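Local coordinates for hypothetical protein (Porphyromonas gingivalis W83, PDB 2P3P) that is of unknown function but belongs to the DUF3256 family, can bind magnesium and is probably membrane-anchored, at residues F79-P84 against L159-D164; R106-Y110 against T119-W123; Q125-F131 against I168-V172; S140-I146 against L183-F187. One frame throughout, in Å; residues are numbered along the deposited sequence. Where two conformers were deposited one is given.

Contact 1. Residues F79-P84 against L159-D164; sequences FMRILP and LSEESD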
# COMPACT_ATOMS: atom_id res chain seq x y z
N PHE A 79 -3.98 -2.65 3.28
CA PHE A 79 -4.75 -1.43 3.46
C PHE A 79 -5.65 -1.32 2.24
O PHE A 79 -5.17 -1.42 1.13
CB PHE A 79 -3.83 -0.24 3.59
CG PHE A 79 -4.56 1.04 3.81
CD1 PHE A 79 -4.98 1.38 5.10
CD2 PHE A 79 -4.84 1.89 2.75
CE1 PHE A 79 -5.67 2.60 5.34
CE2 PHE A 79 -5.53 3.10 2.98
CZ PHE A 79 -5.96 3.44 4.26
N MSE A 80 -6.94 -1.17 2.45
CA MSE A 80 -7.85 -1.14 1.32
C MSE A 80 -8.87 -0.05 1.47
O MSE A 80 -9.30 0.31 2.60
CB MSE A 80 -8.56 -2.48 1.12
CG MSE A 80 -9.52 -2.80 2.19
SE MSE A 80 -10.50 -4.49 1.83
CE MSE A 80 -9.02 -5.67 2.11
N ARG A 81 -9.27 0.47 0.32
CA ARG A 81 -10.20 1.61 0.23
C ARG A 81 -10.94 1.52 -1.09
O ARG A 81 -10.40 0.95 -2.02
CB ARG A 81 -9.46 2.94 0.24
CG ARG A 81 -8.86 3.30 1.55
CD ARG A 81 -8.61 4.79 1.67
NE ARG A 81 -9.86 5.53 1.71
CZ ARG A 81 -9.97 6.79 1.34
NH1 ARG A 81 -8.93 7.43 0.83
NH2 ARG A 81 -11.15 7.39 1.43
N ILE A 82 -12.12 2.13 -1.17
CA ILE A 82 -12.83 2.40 -2.41
C ILE A 82 -12.30 3.72 -2.98
O ILE A 82 -12.11 4.70 -2.28
CB ILE A 82 -14.37 2.54 -2.17
CG1 ILE A 82 -14.93 1.27 -1.59
CG2 ILE A 82 -15.14 2.70 -3.52
CD1 ILE A 82 -14.87 0.14 -2.57
N LEU A 83 -12.14 3.75 -4.29
CA LEU A 83 -11.84 4.96 -5.05
C LEU A 83 -12.89 5.13 -6.15
O LEU A 83 -13.39 4.15 -6.75
CB LEU A 83 -10.45 4.90 -5.69
CG LEU A 83 -9.24 4.67 -4.81
CD1 LEU A 83 -7.97 4.45 -5.64
CD2 LEU A 83 -9.11 5.83 -3.86
N PRO A 84 -13.28 6.37 -6.41
CA PRO A 84 -14.33 6.57 -7.40
C PRO A 84 -13.82 6.38 -8.80
O PRO A 84 -12.85 7.02 -9.17
CB PRO A 84 -14.72 8.04 -7.20
CG PRO A 84 -13.62 8.69 -6.53
CD PRO A 84 -12.83 7.63 -5.79
N LEU A 159 -1.39 4.87 1.18
CA LEU A 159 -2.63 5.51 0.69
C LEU A 159 -3.27 6.28 1.85
O LEU A 159 -3.37 5.79 3.00
CB LEU A 159 -3.55 4.40 0.16
CG LEU A 159 -4.89 4.80 -0.40
CD1 LEU A 159 -4.72 5.74 -1.59
CD2 LEU A 159 -5.62 3.49 -0.79
N SER A 160 -3.67 7.52 1.59
CA SER A 160 -4.40 8.30 2.58
C SER A 160 -5.69 7.62 3.06
O SER A 160 -6.39 6.90 2.31
CB SER A 160 -4.73 9.71 2.07
OG SER A 160 -5.44 10.49 3.07
N GLU A 161 -6.00 7.84 4.33
CA GLU A 161 -7.25 7.39 4.92
C GLU A 161 -8.42 8.29 4.54
O GLU A 161 -9.55 7.87 4.65
CB GLU A 161 -7.14 7.34 6.45
CG GLU A 161 -6.12 6.28 6.88
CD GLU A 161 -5.54 6.49 8.26
OE1 GLU A 161 -6.28 6.94 9.18
OE2 GLU A 161 -4.34 6.13 8.43
N GLU A 162 -8.13 9.53 4.18
CA GLU A 162 -9.17 10.54 4.12
C GLU A 162 -9.29 11.32 2.81
O GLU A 162 -10.28 12.02 2.64
CB GLU A 162 -8.98 11.54 5.26
CG GLU A 162 -8.19 10.93 6.40
CD GLU A 162 -8.08 11.83 7.57
OE1 GLU A 162 -8.55 13.00 7.49
OE2 GLU A 162 -7.50 11.36 8.58
N SER A 163 -8.27 11.28 1.96
CA SER A 163 -8.37 11.85 0.62
C SER A 163 -7.93 10.82 -0.39
O SER A 163 -7.34 9.80 -0.01
CB SER A 163 -7.51 13.11 0.47
OG SER A 163 -7.56 13.94 1.61
N ASP A 164 -8.20 11.10 -1.67
CA ASP A 164 -7.82 10.18 -2.74
C ASP A 164 -6.38 10.54 -3.21
O ASP A 164 -6.12 11.00 -4.33
CB ASP A 164 -8.88 10.15 -3.88
CG ASP A 164 -10.29 9.75 -3.40
OD1 ASP A 164 -10.43 9.13 -2.32
OD2 ASP A 164 -11.28 10.01 -4.16
O HOH W 1 -10.84 9.92 0.38
O HOH W 2 -12.57 7.34 -1.98

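Contact 2. Residues R106-Y110 against T119-W123; sequences RIDFY and TDRFW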
# COMPACT_ATOMS: atom_id res chain seq x y z
N ARG A 106 2.90 -3.51 -2.79
CA ARG A 106 2.23 -3.83 -4.05
C ARG A 106 0.89 -3.10 -4.00
O ARG A 106 0.27 -3.06 -2.94
CB ARG A 106 1.98 -5.33 -4.17
CG ARG A 106 3.25 -6.16 -4.18
CD ARG A 106 2.99 -7.71 -4.36
NE ARG A 106 1.98 -8.14 -3.41
CZ ARG A 106 0.68 -8.14 -3.69
NH1 ARG A 106 0.29 -7.75 -4.90
NH2 ARG A 106 -0.22 -8.45 -2.76
N ILE A 107 0.50 -2.48 -5.08
CA ILE A 107 -0.84 -1.90 -5.21
C ILE A 107 -1.62 -2.79 -6.20
O ILE A 107 -1.19 -3.02 -7.36
CB ILE A 107 -0.80 -0.45 -5.74
CG1 ILE A 107 0.15 0.43 -4.95
CG2 ILE A 107 -2.21 0.17 -5.66
CD1 ILE A 107 0.25 1.82 -5.51
N ASP A 108 -2.75 -3.32 -5.72
CA ASP A 108 -3.68 -4.10 -6.50
C ASP A 108 -4.98 -3.30 -6.67
O ASP A 108 -5.36 -2.50 -5.81
CB ASP A 108 -3.95 -5.46 -5.81
CG ASP A 108 -2.73 -6.34 -5.75
OD1 ASP A 108 -2.05 -6.45 -6.79
OD2 ASP A 108 -2.44 -6.90 -4.67
N PHE A 109 -5.63 -3.48 -7.81
CA PHE A 109 -6.98 -2.94 -8.07
C PHE A 109 -7.95 -4.03 -8.41
O PHE A 109 -7.59 -5.00 -9.08
CB PHE A 109 -6.96 -1.91 -9.18
CG PHE A 109 -6.26 -0.65 -8.79
CD1 PHE A 109 -6.97 0.46 -8.37
CD2 PHE A 109 -4.87 -0.59 -8.86
CE1 PHE A 109 -6.29 1.62 -8.05
CE2 PHE A 109 -4.19 0.58 -8.54
CZ PHE A 109 -4.88 1.65 -8.14
N TYR A 110 -9.19 -3.88 -7.90
CA TYR A 110 -10.28 -4.81 -8.19
C TYR A 110 -11.54 -4.05 -8.54
O TYR A 110 -11.73 -2.89 -8.11
CB TYR A 110 -10.64 -5.69 -7.00
CG TYR A 110 -9.56 -6.55 -6.47
CD1 TYR A 110 -9.49 -7.90 -6.78
CD2 TYR A 110 -8.64 -6.03 -5.61
CE1 TYR A 110 -8.46 -8.70 -6.24
CE2 TYR A 110 -7.67 -6.78 -5.06
CZ TYR A 110 -7.58 -8.10 -5.35
OH TYR A 110 -6.52 -8.75 -4.73
N THR A 119 -3.22 -3.33 -12.87
CA THR A 119 -2.71 -2.16 -12.17
C THR A 119 -2.18 -1.02 -13.09
O THR A 119 -2.41 0.13 -12.76
CB THR A 119 -1.65 -2.59 -11.11
OG1 THR A 119 -2.25 -3.49 -10.15
CG2 THR A 119 -1.07 -1.40 -10.33
N ASP A 120 -1.56 -1.32 -14.25
CA ASP A 120 -0.87 -0.28 -15.08
C ASP A 120 -1.82 0.83 -15.48
O ASP A 120 -1.43 1.95 -15.82
CB ASP A 120 -0.34 -0.78 -16.45
CG ASP A 120 0.11 -2.23 -16.47
OD1 ASP A 120 -0.32 -3.06 -15.63
OD2 ASP A 120 0.89 -2.55 -17.41
N ARG A 121 -3.09 0.47 -15.55
CA ARG A 121 -4.09 1.41 -16.01
C ARG A 121 -4.25 2.58 -15.03
O ARG A 121 -4.53 3.72 -15.43
CB ARG A 121 -5.41 0.67 -16.14
CG ARG A 121 -6.37 1.38 -17.00
CD ARG A 121 -7.79 1.06 -16.60
NE ARG A 121 -8.63 2.16 -17.07
CZ ARG A 121 -9.86 2.04 -17.53
NH1 ARG A 121 -10.44 0.85 -17.62
NH2 ARG A 121 -10.49 3.12 -17.93
N PHE A 122 -4.10 2.27 -13.74
CA PHE A 122 -4.34 3.21 -12.66
C PHE A 122 -3.10 3.76 -11.99
O PHE A 122 -3.15 4.77 -11.26
CB PHE A 122 -5.16 2.47 -11.59
CG PHE A 122 -6.38 1.81 -12.11
CD1 PHE A 122 -7.46 2.56 -12.49
CD2 PHE A 122 -6.43 0.44 -12.26
CE1 PHE A 122 -8.63 1.95 -12.97
CE2 PHE A 122 -7.58 -0.17 -12.73
CZ PHE A 122 -8.67 0.59 -13.09
N TRP A 123 -1.99 3.06 -12.15
CA TRP A 123 -0.80 3.37 -11.40
C TRP A 123 0.45 2.96 -12.17
O TRP A 123 0.55 1.84 -12.67
CB TRP A 123 -0.83 2.63 -10.06
CG TRP A 123 0.50 2.56 -9.35
CD1 TRP A 123 1.33 1.49 -9.26
CD2 TRP A 123 1.13 3.62 -8.64
NE1 TRP A 123 2.48 1.82 -8.55
CE2 TRP A 123 2.38 3.13 -8.16
CE3 TRP A 123 0.79 4.95 -8.38
CZ2 TRP A 123 3.25 3.91 -7.40
CZ3 TRP A 123 1.63 5.71 -7.61
CH2 TRP A 123 2.86 5.19 -7.14
O HOH W 3 -4.33 -5.26 -9.74

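Contact 3. Residues Q125-F131 against I168-V172; sequences QPRIEDF and IRQTV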
# COMPACT_ATOMS: atom_id res chain seq x y z
N GLN A 125 4.45 2.65 -11.46
CA GLN A 125 5.48 2.69 -10.41
C GLN A 125 6.59 3.68 -10.81
O GLN A 125 7.10 3.62 -11.91
CB GLN A 125 6.10 1.30 -10.20
CG GLN A 125 7.05 1.15 -9.04
CD GLN A 125 6.36 0.99 -7.69
OE1 GLN A 125 5.23 1.40 -7.53
NE2 GLN A 125 7.05 0.44 -6.70
N PRO A 126 6.93 4.63 -9.93
CA PRO A 126 8.05 5.50 -10.29
C PRO A 126 9.37 4.76 -10.39
O PRO A 126 9.48 3.66 -9.84
CB PRO A 126 8.10 6.52 -9.14
CG PRO A 126 7.35 5.95 -8.02
CD PRO A 126 6.36 4.93 -8.60
N ARG A 127 10.29 5.31 -11.18
CA ARG A 127 11.68 4.84 -11.28
C ARG A 127 12.44 5.38 -10.10
O ARG A 127 12.06 6.41 -9.52
CB ARG A 127 12.35 5.33 -12.57
CG ARG A 127 11.72 4.81 -13.86
CD ARG A 127 12.30 5.45 -15.12
NE ARG A 127 13.77 5.43 -15.14
CZ ARG A 127 14.52 5.55 -16.23
NH1 ARG A 127 15.84 5.52 -16.10
NH2 ARG A 127 13.98 5.68 -17.43
N ILE A 128 13.56 4.74 -9.77
CA ILE A 128 14.33 5.22 -8.64
C ILE A 128 14.83 6.65 -8.91
O ILE A 128 15.06 7.42 -7.98
CB ILE A 128 15.49 4.26 -8.26
CG1 ILE A 128 16.07 4.61 -6.88
CG2 ILE A 128 16.62 4.29 -9.33
CD1 ILE A 128 15.08 4.58 -5.72
N GLU A 129 15.01 7.03 -10.19
CA GLU A 129 15.55 8.35 -10.49
C GLU A 129 14.61 9.48 -10.10
O GLU A 129 15.05 10.63 -9.92
CB GLU A 129 15.98 8.51 -11.98
CG GLU A 129 14.82 8.52 -13.01
CD GLU A 129 15.26 8.90 -14.42
OE1 GLU A 129 16.46 9.23 -14.66
OE2 GLU A 129 14.37 8.89 -15.30
N ASP A 130 13.32 9.14 -10.00
CA ASP A 130 12.32 10.08 -9.49
C ASP A 130 12.59 10.57 -8.06
O ASP A 130 12.00 11.56 -7.64
CB ASP A 130 10.93 9.49 -9.61
CG ASP A 130 10.56 9.22 -11.06
OD1 ASP A 130 11.02 9.95 -11.95
OD2 ASP A 130 9.81 8.26 -11.28
N PHE A 131 13.48 9.87 -7.35
CA PHE A 131 13.77 10.17 -5.95
C PHE A 131 15.14 10.85 -5.86
O PHE A 131 15.69 11.06 -4.75
CB PHE A 131 13.77 8.87 -5.12
CG PHE A 131 12.44 8.22 -5.01
CD1 PHE A 131 11.57 8.56 -3.96
CD2 PHE A 131 12.01 7.30 -5.95
CE1 PHE A 131 10.33 7.98 -3.85
CE2 PHE A 131 10.74 6.73 -5.84
CZ PHE A 131 9.91 7.08 -4.78
N ILE A 168 4.58 7.79 -1.71
CA ILE A 168 5.48 6.64 -1.90
C ILE A 168 6.90 7.07 -1.59
O ILE A 168 7.36 8.11 -2.09
CB ILE A 168 5.32 6.01 -3.32
CG1 ILE A 168 6.14 4.70 -3.47
CG2 ILE A 168 5.57 7.09 -4.44
CD1 ILE A 168 5.87 3.99 -4.82
N ARG A 169 7.59 6.27 -0.79
CA ARG A 169 8.93 6.57 -0.31
C ARG A 169 9.83 5.42 -0.77
O ARG A 169 9.42 4.25 -0.70
CB ARG A 169 8.98 6.71 1.21
CG ARG A 169 8.61 5.48 1.99
CD ARG A 169 8.56 5.68 3.51
NE ARG A 169 7.58 6.71 3.91
CZ ARG A 169 7.72 7.49 4.99
NH1 ARG A 169 8.75 7.36 5.80
NH2 ARG A 169 6.80 8.39 5.27
N GLN A 170 10.99 5.76 -1.31
CA GLN A 170 12.01 4.75 -1.55
C GLN A 170 12.56 4.27 -0.22
O GLN A 170 12.77 5.04 0.72
CB GLN A 170 13.10 5.20 -2.56
CG GLN A 170 13.96 6.44 -2.19
CD GLN A 170 15.06 6.12 -1.20
OE1 GLN A 170 15.43 4.96 -1.04
NE2 GLN A 170 15.53 7.13 -0.49
N THR A 171 12.75 2.97 -0.13
CA THR A 171 13.32 2.39 1.08
C THR A 171 14.67 1.75 0.76
O THR A 171 15.12 0.89 1.53
CB THR A 171 12.37 1.40 1.76
OG1 THR A 171 11.96 0.40 0.82
CG2 THR A 171 11.09 2.08 2.29
N VAL A 172 15.31 2.17 -0.33
CA VAL A 172 16.67 1.75 -0.67
C VAL A 172 17.72 2.31 0.33
O VAL A 172 18.67 1.62 0.74
CB VAL A 172 17.04 2.18 -2.15
CG1 VAL A 172 18.49 1.88 -2.47
CG2 VAL A 172 16.12 1.52 -3.18

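Contact 4. Residues S140-I146 against L183-F187; sequences SYAYQAI and LAAIF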
# COMPACT_ATOMS: atom_id res chain seq x y z
N SER A 140 29.13 10.80 -11.62
CA SER A 140 29.84 11.11 -10.38
C SER A 140 30.32 9.86 -9.67
O SER A 140 29.71 8.80 -9.80
CB SER A 140 28.98 11.92 -9.39
OG SER A 140 27.89 11.19 -8.87
N TYR A 141 31.42 9.98 -8.95
CA TYR A 141 31.94 8.90 -8.16
C TYR A 141 30.86 8.35 -7.25
O TYR A 141 30.64 7.13 -7.17
CB TYR A 141 33.12 9.43 -7.34
CG TYR A 141 34.03 8.35 -6.81
CD1 TYR A 141 35.29 8.14 -7.40
CD2 TYR A 141 33.64 7.54 -5.75
CE1 TYR A 141 36.14 7.14 -6.91
CE2 TYR A 141 34.45 6.54 -5.29
CZ TYR A 141 35.70 6.34 -5.86
OH TYR A 141 36.51 5.34 -5.35
N ALA A 142 30.15 9.24 -6.58
CA ALA A 142 29.09 8.80 -5.65
C ALA A 142 28.02 7.95 -6.34
O ALA A 142 27.65 6.90 -5.85
CB ALA A 142 28.47 10.00 -4.93
N TYR A 143 27.52 8.41 -7.48
CA TYR A 143 26.53 7.67 -8.21
C TYR A 143 27.03 6.31 -8.70
O TYR A 143 26.34 5.28 -8.50
CB TYR A 143 25.97 8.49 -9.38
CG TYR A 143 24.88 7.81 -10.16
CD1 TYR A 143 23.53 8.06 -9.89
CD2 TYR A 143 25.18 6.95 -11.20
CE1 TYR A 143 22.54 7.45 -10.64
CE2 TYR A 143 24.19 6.33 -11.93
CZ TYR A 143 22.89 6.61 -11.67
OH TYR A 143 21.95 6.00 -12.43
N GLN A 144 28.21 6.29 -9.33
CA GLN A 144 28.79 5.06 -9.85
C GLN A 144 29.09 4.02 -8.76
O GLN A 144 28.87 2.80 -8.99
CB GLN A 144 30.04 5.38 -10.74
CG GLN A 144 29.60 6.00 -12.07
CD GLN A 144 30.72 6.66 -12.94
OE1 GLN A 144 31.82 6.96 -12.47
NE2 GLN A 144 30.40 6.87 -14.23
N ALA A 145 29.48 4.48 -7.58
CA ALA A 145 29.74 3.60 -6.45
C ALA A 145 28.45 2.98 -5.88
O ALA A 145 28.45 1.84 -5.42
CB ALA A 145 30.54 4.36 -5.36
N ILE A 146 27.34 3.73 -5.89
CA ILE A 146 26.07 3.27 -5.29
C ILE A 146 25.14 2.61 -6.32
O ILE A 146 24.26 1.85 -5.94
CB ILE A 146 25.29 4.46 -4.68
CG1 ILE A 146 26.08 5.13 -3.56
CG2 ILE A 146 23.82 4.05 -4.22
CD1 ILE A 146 26.73 4.15 -2.56
N LEU A 183 27.64 8.72 0.36
CA LEU A 183 27.77 8.88 -1.09
C LEU A 183 26.38 9.05 -1.65
O LEU A 183 26.11 10.01 -2.38
CB LEU A 183 28.42 7.67 -1.74
CG LEU A 183 29.85 7.35 -1.30
CD1 LEU A 183 30.27 6.00 -1.93
CD2 LEU A 183 30.77 8.51 -1.68
N ALA A 184 25.48 8.15 -1.26
CA ALA A 184 24.10 8.25 -1.69
C ALA A 184 23.42 9.57 -1.33
O ALA A 184 22.55 10.05 -2.07
CB ALA A 184 23.32 7.04 -1.14
N ALA A 185 23.82 10.17 -0.23
CA ALA A 185 23.13 11.36 0.27
C ALA A 185 23.19 12.55 -0.70
O ALA A 185 22.35 13.46 -0.61
CB ALA A 185 23.70 11.78 1.65
N ILE A 186 24.21 12.58 -1.56
CA ILE A 186 24.37 13.69 -2.50
C ILE A 186 23.36 13.66 -3.62
O ILE A 186 23.19 14.69 -4.31
CB ILE A 186 25.81 13.83 -3.10
CG1 ILE A 186 26.13 12.81 -4.18
CG2 ILE A 186 26.84 13.73 -2.02
CD1 ILE A 186 27.39 13.14 -5.02
N PHE A 187 22.72 12.50 -3.84
CA PHE A 187 21.78 12.37 -4.94
C PHE A 187 20.45 11.63 -4.65
O PHE A 187 19.48 11.88 -5.33
CB PHE A 187 22.49 11.77 -6.15
CG PHE A 187 22.70 10.29 -6.09
CD1 PHE A 187 21.72 9.41 -6.56
CD2 PHE A 187 23.87 9.77 -5.55
CE1 PHE A 187 21.92 8.07 -6.51
CE2 PHE A 187 24.07 8.41 -5.49
CZ PHE A 187 23.10 7.56 -5.94

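Contact 1. Residues F79-P84 against L159-D164
Arg81 NH1 is gripped by two backbone carbonyls of the turn 159-164: it gives a weak hydrogen bond to Ser160 O at 3.0 Å and a second weak one to Ser163 O, also at 3.0 Å from NH1. Both are bent, with N-H...O angles of 125° and 127°. A third carbonyl, Glu161 O, lies over the centre of the guanidinium face, 3.5 Å from Arg81 CZ, so the cation sits in a cup of backbone dipoles. The chain reaches it by bending at chi3 (68°), while NE donates to Asn66 O, just before strand 67-72. Asp164 adds charge rather than a direct bond: its OD1 is 3.9 Å from Arg81 NH1 and well out of the guanidinium plane. Water 1 makes the connection, accepting from Arg81 NH2 and donating to Asp164 OD1. The same oxygen receives a hydrogen from water 2, whose other hydrogen goes to Ile82 O. Asp164 OD2 lies 3.3 Å from Pro84 CD, with Leu83 CD2 near OD1.

Beside this polar site the packing is apolar. Phe79 crosses Leu159 at about a right angle, its CE2 3.7 Å from Leu159 CB, and the aliphatic CG of Glu161 meets the ring at CZ; the carboxylate beyond pairs with Arg69. Within the turn, Ser160 OG accepts from Glu162 N at 3.1 Å and from Ser163 N, bonds that probably hold the turn in the shape that points Ser160 O and Ser163 O at the arginine. Ser160 thus makes an ST turn and ST motif in the connection between strands 155-159 and 165-170, and this turn docks on strand 77-84 of the seven-stranded antiparallel sheet.

Contact 2. Residues R106-Y110 against T119-W123
Phe109 and Phe122 form the aromatic heart of this contact, an offset stack with centroids 4.6 Å apart and planes tilted by 28°. The tilt accompanies a second hold on the same ring: Phe122 CB stands over the Phe109 face, 3.7 Å from its centroid, in a CH-pi contact. Thr119 CG2 comes to the edge of the Phe109 ring, near its plane. Farther back along the strand, Ile107 places CD1 squarely over the five-membered ring of Trp123, 3.6 Å from the centroid and 8° off the normal. The isoleucine reaches that face because CG1 lies beside its backbone N (chi1 -51°) and the chain then runs extended to CD1.

The polar link lies alongside. Thr119 OG1 lies 3.0 Å from Ile107 O and 2.8 Å from water 3. That water accepts from Phe109 N at 2.9 Å, so it bridges strand and turn.

In the next shell, Thr119 O accepts from both Phe122 N and Trp123 N, folding 119-123 so that both aromatic side chains face strand 104-111. Trp123 NE1 is held by Gln125 OE1, and the indole meets Tyr195 edge-to-face, which probably helps to hold the indole face toward Ile107. Phe202 touches both Phe109 and Trp123 from strand 202-204. Chemically, the turn is joined to the strand mainly through dispersion and CH-pi contacts on ring faces, while a threonine hydroxyl and a water lie against the backbone Ile107 O and Phe109 N beside the rings.

Contact 3. Residues Q125-F131 against I168-V172
Across this contact Phe131 and Gln170 are backbone neighbours with CA atoms 7.2 Å apart, whereas the CA atoms of Pro126 and Ile168 stand wider at 8.8 Å. The segment 125-131 begins as loop and closes into a 3-10 turn at 128-131, in which Phe131 N bonds to Ile128 O; opposite it, 168-170 ends strand 165-170 before the chain turns away. Asp130, inside the turn, reaches back with OD2 to Arg127 N, which meets it from above the carboxylate plane.

The 3-10 turn presents the Phe131 ring to the strand end. Gln170 CB lies over the centre of one ring face, 3.9 Å from the centroid and 10° off the normal, and CG runs on past the ring. With CG wedged between the backbone N and carbonyl carbon (chi1 61°) and another bend at chi2, the glutamine amide turns away from the phenylalanine, to Thr173 and Ser189 O. Its OE1 accepts a weak bond from Val172 N. At the ring edge, in plane, is Ile168 O, 3.5 Å from Phe131 CE1.

On one flank Ile128 CD1 packs 3.8 Å from Gln170 CB and meets Val172 CG2 tip to tip. On the other, Ile168 CD1 reaches Pro126 CD at 3.9 Å and touches Gln125 OE1, the oxygen that binds Trp123 NE1. The side chains of Val172 and Ser149 are about 6 Å apart; Ser149 has been seen to bind magnesium in this protein, although none is bound to this chain. The chemistry implied is dispersion and CH-pi packing, with the glutamine laying its CB and CG against the ring and sending its amide to polar partners elsewhere.

Contact 4. Residues S140-I146 against L183-F187
Ala142 sits where the two segments come closest, its CA 4.7 Å from that of Leu183, a separation that its small methyl group permits. Ala142 CB lies 3.5 Å from Leu183 O and only 3.3 Å from Ile186 CD1, a carbon pair tighter than usual van der Waals contact. Tight as it is, this last touch lies at the exposed rim: Ile186 enters from the outer side, its CG1 between the backbone N and carbonyl carbon (chi1 76°), which brings CD1 onto the alanine.

The well-covered side joins Ala142 and Ile146 to Phe187. Tyr143 CD1 stands over one face of the Phe187 ring, offset toward the rim, 3.7 Å from Phe187 CE1; the two ring planes are inclined at 53°, an oblique pairing. Ile146 closes the edge of the same ring, with CG2 4.0 Å from Phe187 CZ, while its CG1 turns to Leu183 CB at 3.9 Å and to Ala184. Phe132 extends the cluster by meeting Phe187 edge-to-face.

The solvent side is thinner. There Leu183 CD1 rests against the exposed Ala145, 3.8 Å from its CB. At the start of helix 141-146, Ser140 is the N-cap: its OG accepts from Tyr143 N, a capping bond at the first turn of the helix, and also bonds to Asp137 O. The side chains of Ile146 and Ser149, a magnesium-binding residue with no metal bound in this chain, are about 4 Å apart. What joins the two segments is therefore apolar contact between side chains, while the polar bonding at Ser140 organises the helix start.

How the contacts relate
The four contacts illustrate how bonding follows position in the fold. Contacts 1 and 2, both partly buried, dock loops on strands of the same seven-stranded sheet and touch through Leu83 and Phe109; the first adds a charged, hydrated site, the second relies on aromatic faces and one threonine. Contact 3 is the buried one and packs a 3-10 turn against the end of strand 165-170 of the four-stranded sheet; it meets contact 2 where Ile168 touches Trp123. Contact 4, its centre about 29 Å from the chain centre, is partly buried with exposed residues at its rim; it joins helix 141-146 to the last residues of helix 181-184 and the chain just after it.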